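Long-range contact in flagellar brake protein YcgR (Klebsiella pneumoniae, PDB 5KEC), which binds the second messenger c-di-GMP and probably activates transcription of type 3 fimbriae genes linked to biofilm formation: residues 127-139 / 148-160. Numbering follows the deposited sequence.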
ATOM      1  N   GLY B 127      12.945 -18.687  -4.959  1.00 19.73           N
ATOM      2  CA  GLY B 127      11.791 -19.545  -4.774  1.00 21.71           C
ATOM      3  C   GLY B 127      11.562 -20.404  -6.001  1.00 28.47           C
ATOM      4  O   GLY B 127      12.387 -20.433  -6.914  1.00 19.21           O
ATOM      5  N   ARG B 128      10.447 -21.123  -6.011  1.00 27.59           N
ATOM      6  CA  ARG B 128      10.089 -21.933  -7.165  1.00 20.66           C
ATOM      7  C   ARG B 128       8.689 -21.568  -7.611  1.00 20.22           C
ATOM      8  O   ARG B 128       7.810 -21.328  -6.782  1.00 25.48           O
ATOM      9  CB  ARG B 128      10.162 -23.424  -6.822  1.00 23.83           C
ATOM     10  CG  ARG B 128      11.569 -23.892  -6.490  1.00 28.38           C
ATOM     11  CD  ARG B 128      11.629 -25.389  -6.226  1.00 36.16           C
ATOM     12  NE  ARG B 128      13.009 -25.847  -6.082  1.00 38.38           N
ATOM     13  CZ  ARG B 128      13.627 -25.997  -4.914  1.00 48.86           C
ATOM     14  NH1 ARG B 128      12.986 -25.733  -3.780  1.00 45.99           N
ATOM     15  NH2 ARG B 128      14.886 -26.421  -4.880  1.00 45.36           N
ATOM     16  N   HIS B 129       8.486 -21.507  -8.923  1.00 19.61           N
ATOM     17  CA  HIS B 129       7.150 -21.289  -9.454  1.00 22.66           C
ATOM     18  C   HIS B 129       6.307 -22.540  -9.219  1.00 24.61           C
ATOM     19  O   HIS B 129       6.795 -23.540  -8.683  1.00 27.39           O
ATOM     20  CB  HIS B 129       7.213 -20.927 -10.940  1.00 22.70           C
ATOM     21  CG  HIS B 129       7.748 -19.548 -11.205  1.00 18.71           C
ATOM     22  ND1 HIS B 129       7.175 -18.416 -10.672  1.00 23.81           N
ATOM     23  CD2 HIS B 129       8.802 -19.125 -11.943  1.00 24.83           C
ATOM     24  CE1 HIS B 129       7.853 -17.351 -11.069  1.00 23.49           C
ATOM     25  NE2 HIS B 129       8.845 -17.754 -11.841  1.00 24.93           N
ATOM     26  N   LYS B 130       5.039 -22.474  -9.604  1.00 28.28           N
ATOM     27  CA  LYS B 130       4.100 -23.562  -9.373  1.00 36.74           C
ATOM     28  C   LYS B 130       4.554 -24.868 -10.022  1.00 44.01           C
ATOM     29  O   LYS B 130       4.260 -25.951  -9.514  1.00 36.36           O
ATOM     30  CB  LYS B 130       2.708 -23.183  -9.889  1.00 37.80           C
ATOM     31  CG  LYS B 130       2.133 -21.914  -9.276  1.00 37.32           C
ATOM     32  CD  LYS B 130       0.688 -21.704  -9.717  1.00 50.97           C
ATOM     33  CE  LYS B 130      -0.005 -20.639  -8.876  1.00 66.35           C
ATOM     34  NZ  LYS B 130      -1.478 -20.587  -9.124  1.00 69.83           N
ATOM     35  N   ASN B 131       5.260 -24.766 -11.144  1.00 33.57           N
ATOM     36  CA  ASN B 131       5.725 -25.949 -11.857  1.00 33.86           C
ATOM     37  C   ASN B 131       7.090 -26.437 -11.375  1.00 28.11           C
ATOM     38  O   ASN B 131       7.707 -27.298 -12.004  1.00 32.28           O
ATOM     39  CB  ASN B 131       5.793 -25.671 -13.356  1.00 36.28           C
ATOM     40  CG  ASN B 131       6.803 -24.596 -13.692  1.00 35.52           C
ATOM     41  OD1 ASN B 131       7.449 -24.042 -12.799  1.00 29.06           O
ATOM     42  ND2 ASN B 131       6.957 -24.299 -14.980  1.00 30.87           N
ATOM     43  N   GLY B 132       7.574 -25.872 -10.275  1.00 23.18           N
ATOM     44  CA  GLY B 132       8.830 -26.316  -9.697  1.00 27.65           C
ATOM     45  C   GLY B 132      10.061 -25.617 -10.245  1.00 27.90           C
ATOM     46  O   GLY B 132      11.176 -25.848  -9.774  1.00 25.06           O
ATOM     47  N   GLU B 133       9.868 -24.754 -11.238  1.00 27.28           N
ATOM     48  CA  GLU B 133      10.991 -24.023 -11.819  1.00 31.22           C
ATOM     49  C   GLU B 133      11.536 -22.984 -10.840  1.00 25.72           C
ATOM     50  O   GLU B 133      10.773 -22.249 -10.224  1.00 22.96           O
ATOM     51  CB  GLU B 133      10.577 -23.350 -13.124  1.00 31.33           C
ATOM     52  CG  GLU B 133      11.676 -22.528 -13.764  1.00 53.12           C
ATOM     53  CD  GLU B 133      11.335 -22.121 -15.181  1.00 67.68           C
ATOM     54  OE1 GLU B 133      11.112 -23.019 -16.019  1.00 67.70           O
ATOM     55  OE2 GLU B 133      11.281 -20.904 -15.455  1.00 80.27           O
ATOM     56  N   ASN B 134      12.857 -22.949 -10.693  1.00 20.41           N
ATOM     57  CA  ASN B 134      13.519 -21.975  -9.827  1.00 20.48           C
ATOM     58  C   ASN B 134      13.438 -20.562 -10.405  1.00 25.60           C
ATOM     59  O   ASN B 134      13.596 -20.366 -11.610  1.00 29.02           O
ATOM     60  CB  ASN B 134      14.994 -22.352  -9.634  1.00 26.32           C
ATOM     61  CG  ASN B 134      15.179 -23.580  -8.756  1.00 37.30           C
ATOM     62  OD1 ASN B 134      14.490 -23.748  -7.752  1.00 32.53           O
ATOM     63  ND2 ASN B 134      16.120 -24.444  -9.133  1.00 37.04           N
ATOM     64  N   TYR B 135      13.172 -19.581  -9.548  1.00 22.52           N
ATOM     65  CA  TYR B 135      13.324 -18.187  -9.949  1.00 20.62           C
ATOM     66  C   TYR B 135      14.210 -17.431  -8.980  1.00 19.88           C
ATOM     67  O   TYR B 135      14.341 -17.798  -7.812  1.00 16.04           O
ATOM     68  CB  TYR B 135      11.978 -17.474 -10.087  1.00 21.83           C
ATOM     69  CG  TYR B 135      11.183 -17.370  -8.808  1.00 24.72           C
ATOM     70  CD1 TYR B 135      11.575 -16.514  -7.778  1.00 17.09           C
ATOM     71  CD2 TYR B 135      10.029 -18.117  -8.636  1.00 19.93           C
ATOM     72  CE1 TYR B 135      10.841 -16.424  -6.612  1.00 19.35           C
ATOM     73  CE2 TYR B 135       9.287 -18.029  -7.480  1.00 25.48           C
ATOM     74  CZ  TYR B 135       9.692 -17.185  -6.471  1.00 29.79           C
ATOM     75  OH  TYR B 135       8.942 -17.113  -5.320  1.00 23.83           O
ATOM     76  N   LEU B 136      14.800 -16.359  -9.480  1.00 23.08           N
ATOM     77  CA  LEU B 136      15.637 -15.492  -8.671  1.00 22.55           C
ATOM     78  C   LEU B 136      15.371 -14.064  -9.102  1.00 22.27           C
ATOM     79  O   LEU B 136      15.297 -13.784 -10.298  1.00 20.58           O
ATOM     80  CB  LEU B 136      17.113 -15.837  -8.875  1.00 20.90           C
ATOM     81  CG  LEU B 136      18.090 -14.915  -8.149  1.00 28.00           C
ATOM     82  CD1 LEU B 136      17.810 -14.925  -6.663  1.00 27.70           C
ATOM     83  CD2 LEU B 136      19.526 -15.333  -8.437  1.00 37.05           C
ATOM     84  N   PHE B 137      15.207 -13.165  -8.136  1.00 20.05           N
ATOM     85  CA  PHE B 137      15.005 -11.756  -8.447  1.00 20.75           C
ATOM     86  C   PHE B 137      15.934 -10.878  -7.622  1.00 24.06           C
ATOM     87  O   PHE B 137      16.213 -11.184  -6.465  1.00 22.29           O
ATOM     88  CB  PHE B 137      13.564 -11.338  -8.153  1.00 24.93           C
ATOM     89  CG  PHE B 137      12.528 -12.016  -9.015  1.00 26.33           C
ATOM     90  CD1 PHE B 137      12.296 -11.585 -10.308  1.00 27.13           C
ATOM     91  CD2 PHE B 137      11.754 -13.049  -8.509  1.00 23.23           C
ATOM     92  CE1 PHE B 137      11.333 -12.196 -11.094  1.00 34.95           C
ATOM     93  CE2 PHE B 137      10.787 -13.658  -9.286  1.00 23.60           C
ATOM     94  CZ  PHE B 137      10.579 -13.233 -10.581  1.00 29.70           C
ATOM     95  N   ASP B 138      16.414  -9.789  -8.221  1.00 23.04           N
ATOM     96  CA  ASP B 138      17.034  -8.723  -7.451  1.00 18.86           C
ATOM     97  C   ASP B 138      15.931  -7.931  -6.773  1.00 17.22           C
ATOM     98  O   ASP B 138      14.952  -7.544  -7.415  1.00 21.72           O
ATOM     99  CB  ASP B 138      17.836  -7.786  -8.357  1.00 30.69           C
ATOM    100  CG  ASP B 138      19.193  -8.347  -8.729  1.00 50.97           C
ATOM    101  OD1 ASP B 138      19.347  -9.588  -8.752  1.00 69.56           O
ATOM    102  OD2 ASP B 138      20.108  -7.541  -9.001  1.00 53.40           O
ATOM    103  N   ILE B 139      16.078  -7.689  -5.479  1.00 18.74           N
ATOM    104  CA  ILE B 139      15.157  -6.797  -4.781  1.00 20.53           C
ATOM    105  C   ILE B 139      15.678  -5.372  -4.947  1.00 28.55           C
ATOM    106  O   ILE B 139      16.643  -4.976  -4.290  1.00 27.91           O
ATOM    107  CB  ILE B 139      15.044  -7.160  -3.294  1.00 18.80           C
ATOM    108  CG1 ILE B 139      14.489  -8.574  -3.148  1.00 15.88           C
ATOM    109  CG2 ILE B 139      14.156  -6.151  -2.550  1.00 20.01           C
ATOM    110  CD1 ILE B 139      14.293  -9.004  -1.714  1.00 20.87           C
ATOM    111  N   ALA B 148      10.020  -4.042  -5.295  1.00 27.17           N
ATOM    112  CA  ALA B 148      10.179  -4.247  -6.725  1.00 19.98           C
ATOM    113  C   ALA B 148      11.264  -5.285  -6.943  1.00 24.50           C
ATOM    114  O   ALA B 148      12.364  -5.171  -6.398  1.00 21.98           O
ATOM    115  CB  ALA B 148      10.550  -2.938  -7.424  1.00 24.44           C
ATOM    116  N   LEU B 149      10.943  -6.302  -7.733  1.00 21.21           N
ATOM    117  CA  LEU B 149      11.885  -7.365  -8.045  1.00 27.05           C
ATOM    118  C   LEU B 149      12.294  -7.195  -9.485  1.00 26.96           C
ATOM    119  O   LEU B 149      11.490  -6.764 -10.314  1.00 30.86           O
ATOM    120  CB  LEU B 149      11.232  -8.731  -7.841  1.00 16.38           C
ATOM    121  CG  LEU B 149      10.545  -8.918  -6.489  1.00 25.51           C
ATOM    122  CD1 LEU B 149       9.708 -10.191  -6.467  1.00 33.13           C
ATOM    123  CD2 LEU B 149      11.571  -8.919  -5.357  1.00 29.79           C
ATOM    124  N   MET B 150      13.542  -7.522  -9.792  1.00 19.14           N
ATOM    125  CA  MET B 150      14.045  -7.335 -11.138  1.00 18.30           C
ATOM    126  C   MET B 150      14.767  -8.569 -11.657  1.00 20.94           C
ATOM    127  O   MET B 150      15.482  -9.249 -10.919  1.00 21.27           O
ATOM    128  CB  MET B 150      14.966  -6.115 -11.184  1.00 26.16           C
ATOM    129  CG  MET B 150      15.571  -5.828 -12.542  1.00 26.02           C
ATOM    130  SD  MET B 150      16.201  -4.134 -12.640  1.00 42.44           S
ATOM    131  CE  MET B 150      14.665  -3.216 -12.510  1.00 35.65           C
ATOM    132  N   THR B 151      14.562  -8.858 -12.936  1.00 21.24           N
ATOM    133  CA  THR B 151      15.253  -9.953 -13.593  1.00 21.45           C
ATOM    134  C   THR B 151      15.267  -9.714 -15.095  1.00 17.37           C
ATOM    135  O   THR B 151      14.406  -9.015 -15.629  1.00 24.77           O
ATOM    136  CB  THR B 151      14.577 -11.307 -13.301  1.00 19.78           C
ATOM    137  OG1 THR B 151      15.292 -12.343 -13.974  1.00 25.37           O
ATOM    138  CG2 THR B 151      13.136 -11.304 -13.793  1.00 21.49           C
ATOM    139  N   LYS B 152      16.239 -10.298 -15.782  1.00 23.84           N
ATOM    140  CA  LYS B 152      16.288 -10.190 -17.234  1.00 27.29           C
ATOM    141  C   LYS B 152      15.586 -11.374 -17.888  1.00 30.76           C
ATOM    142  O   LYS B 152      15.311 -11.359 -19.091  1.00 34.18           O
ATOM    143  CB  LYS B 152      17.737 -10.063 -17.715  1.00 22.55           C
ATOM    144  CG  LYS B 152      18.453  -8.854 -17.121  1.00 30.61           C
ATOM    145  CD  LYS B 152      19.945  -8.847 -17.434  1.00 43.48           C
ATOM    146  CE  LYS B 152      20.200  -8.592 -18.904  1.00 51.11           C
ATOM    147  NZ  LYS B 152      19.540  -7.340 -19.362  1.00 61.57           N
ATOM    148  N   THR B 153      15.278 -12.390 -17.087  1.00 27.56           N
ATOM    149  CA  THR B 153      14.660 -13.610 -17.602  1.00 22.86           C
ATOM    150  C   THR B 153      13.439 -14.030 -16.788  1.00 29.82           C
ATOM    151  O   THR B 153      13.449 -15.069 -16.131  1.00 32.03           O
ATOM    152  CB  THR B 153      15.660 -14.778 -17.624  1.00 34.43           C
ATOM    153  OG1 THR B 153      16.264 -14.916 -16.331  1.00 42.49           O
ATOM    154  CG2 THR B 153      16.749 -14.534 -18.656  1.00 38.53           C
ATOM    155  N   PRO B 154      12.375 -13.220 -16.831  1.00 30.96           N
ATOM    156  CA  PRO B 154      11.165 -13.567 -16.082  1.00 31.88           C
ATOM    157  C   PRO B 154      10.409 -14.735 -16.716  1.00 35.89           C
ATOM    158  O   PRO B 154      10.473 -14.931 -17.935  1.00 27.46           O
ATOM    159  CB  PRO B 154      10.322 -12.295 -16.179  1.00 27.38           C
ATOM    160  CG  PRO B 154      10.757 -11.661 -17.472  1.00 26.90           C
ATOM    161  CD  PRO B 154      12.236 -11.950 -17.567  1.00 23.08           C
ATOM    162  N   ASN B 155       9.725 -15.510 -15.883  1.00 29.08           N
ATOM    163  CA  ASN B 155       8.771 -16.497 -16.361  1.00 25.27           C
ATOM    164  C   ASN B 155       7.402 -15.826 -16.346  1.00 32.24           C
ATOM    165  O   ASN B 155       6.662 -15.910 -15.361  1.00 27.81           O
ATOM    166  CB  ASN B 155       8.774 -17.727 -15.454  1.00 28.22           C
ATOM    167  CG  ASN B 155       8.195 -18.956 -16.133  1.00 28.68           C
ATOM    168  OD1 ASN B 155       7.373 -18.846 -17.047  1.00 32.67           O
ATOM    169  ND2 ASN B 155       8.625 -20.133 -15.693  1.00 28.38           N
ATOM    170  N   LEU B 156       7.073 -15.147 -17.441  1.00 17.82           N
ATOM    171  CA  LEU B 156       5.947 -14.220 -17.441  1.00 26.66           C
ATOM    172  C   LEU B 156       4.590 -14.819 -17.080  1.00 28.15           C
ATOM    173  O   LEU B 156       3.752 -14.146 -16.476  1.00 31.51           O
ATOM    174  CB  LEU B 156       5.874 -13.472 -18.775  1.00 35.03           C
ATOM    175  CG  LEU B 156       6.984 -12.437 -18.957  1.00 34.78           C
ATOM    176  CD1 LEU B 156       6.926 -11.811 -20.347  1.00 35.83           C
ATOM    177  CD2 LEU B 156       6.883 -11.371 -17.882  1.00 28.27           C
ATOM    178  N   LYS B 157       4.365 -16.077 -17.439  1.00 28.09           N
ATOM    179  CA  LYS B 157       3.060 -16.674 -17.199  1.00 29.96           C
ATOM    180  C   LYS B 157       2.750 -16.829 -15.707  1.00 33.00           C
ATOM    181  O   LYS B 157       1.597 -17.007 -15.324  1.00 29.95           O
ATOM    182  CB  LYS B 157       2.927 -18.010 -17.926  1.00 31.13           C
ATOM    183  CG  LYS B 157       3.816 -19.112 -17.398  1.00 31.26           C
ATOM    184  CD  LYS B 157       3.618 -20.369 -18.221  1.00 38.04           C
ATOM    185  CE  LYS B 157       4.445 -21.524 -17.690  1.00 49.80           C
ATOM    186  NZ  LYS B 157       4.145 -22.779 -18.439  1.00 55.40           N
ATOM    187  N   PHE B 158       3.774 -16.747 -14.864  1.00 25.35           N
ATOM    188  CA  PHE B 158       3.564 -16.846 -13.420  1.00 22.61           C
ATOM    189  C   PHE B 158       3.529 -15.479 -12.757  1.00 27.75           C
ATOM    190  O   PHE B 158       3.453 -15.372 -11.531  1.00 25.45           O
ATOM    191  CB  PHE B 158       4.645 -17.706 -12.781  1.00 21.92           C
ATOM    192  CG  PHE B 158       4.578 -19.142 -13.188  1.00 26.16           C
ATOM    193  CD1 PHE B 158       5.533 -19.684 -14.029  1.00 34.02           C
ATOM    194  CD2 PHE B 158       3.541 -19.945 -12.750  1.00 23.91           C
ATOM    195  CE1 PHE B 158       5.461 -21.012 -14.412  1.00 33.14           C
ATOM    196  CE2 PHE B 158       3.468 -21.267 -13.132  1.00 29.75           C
ATOM    197  CZ  PHE B 158       4.428 -21.800 -13.963  1.00 25.78           C
ATOM    198  N   LEU B 159       3.581 -14.439 -13.584  1.00 28.52           N
ATOM    199  CA  LEU B 159       3.697 -13.077 -13.096  1.00 28.41           C
ATOM    200  C   LEU B 159       2.558 -12.194 -13.587  1.00 32.63           C
ATOM    201  O   LEU B 159       2.730 -10.989 -13.764  1.00 40.48           O
ATOM    202  CB  LEU B 159       5.037 -12.487 -13.533  1.00 25.54           C
ATOM    203  CG  LEU B 159       6.263 -13.306 -13.132  1.00 28.19           C
ATOM    204  CD1 LEU B 159       7.537 -12.700 -13.697  1.00 24.48           C
ATOM    205  CD2 LEU B 159       6.347 -13.419 -11.617  1.00 24.12           C
ATOM    206  N   SER B 160       1.392 -12.788 -13.808  1.00 35.25           N
ATOM    207  CA  SER B 160       0.234 -12.010 -14.231  1.00 35.26           C
ATOM    208  C   SER B 160      -0.317 -11.215 -13.054  1.00 35.48           C
ATOM    209  O   SER B 160      -0.020 -11.518 -11.901  1.00 32.82           O
ATOM    210  CB  SER B 160      -0.846 -12.922 -14.814  1.00 39.22           C
ATOM    211  OG  SER B 160      -1.486 -13.681 -13.803  1.00 40.81           O
TER
HETATM  212  O   HOH W   1      10.572 -15.453 -12.888  1.00 21.68           O
HETATM  213  O   HOH W   2       8.683 -22.851 -16.464  1.00 41.21           O
HETATM  214  O   HOH W   3      17.247 -13.743 -12.448  1.00 39.77           O
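His129 and Phe158 hold the far end of this contact. Their rings are almost parallel, with planes at 11°, but slid apart so that they barely overlap. Instead His129 CB sits over the Phe158 face, 3.8 Å from the ring centroid, a CH-pi contact. Phe158 CB in turn lies over the His129 ring, 3.4 Å from ND1. The opposite face of the imidazole is covered by Tyr135 CD2. In its plane, a water links His129 NE2 to Asn155 N. Asn131 ND2 meets the edge of Phe158. Asn131 OD1 accepts from Glu133 N in an Asx turn. Asn155 ND2 makes a weak hydrogen bond to Glu133 OE2 (2.8 Å), and a second water accepts from Asn131 ND2 and Asn155 ND2.

Nearer the strands, Phe137 packs between the two segments. Its CG is anti to the carbonyl carbon (chi1 -65°), and the ring reaches Thr151 CG2, 3.4 Å from CE1. Phe137 CB packs on Leu149 CB at 3.5 Å. Thr151 OG1 accepts from Thr153 N in an ST turn and shares a water with Leu136 O.

Asp138 and Met150 form an antiparallel hydrogen-bonded pair, with Met150 N to Asp138 O at 2.8 Å and Asp138 N to Met150 O at 2.9 Å. Beyond it, Ile139 CG1 lies beside Leu149 CD2. Leu149 also touches Cys207, which binds c-di-GMP in the ligand-bound protein; this model is the apo form. The contact thus runs from the hairpin of strands 134-142 and 146-151 to the loops beyond. Strand 124-128 flanks 134-142, strand 199-210 flanks 146-151, and His129 and Tyr135 touch Leu165 of strand 164-171.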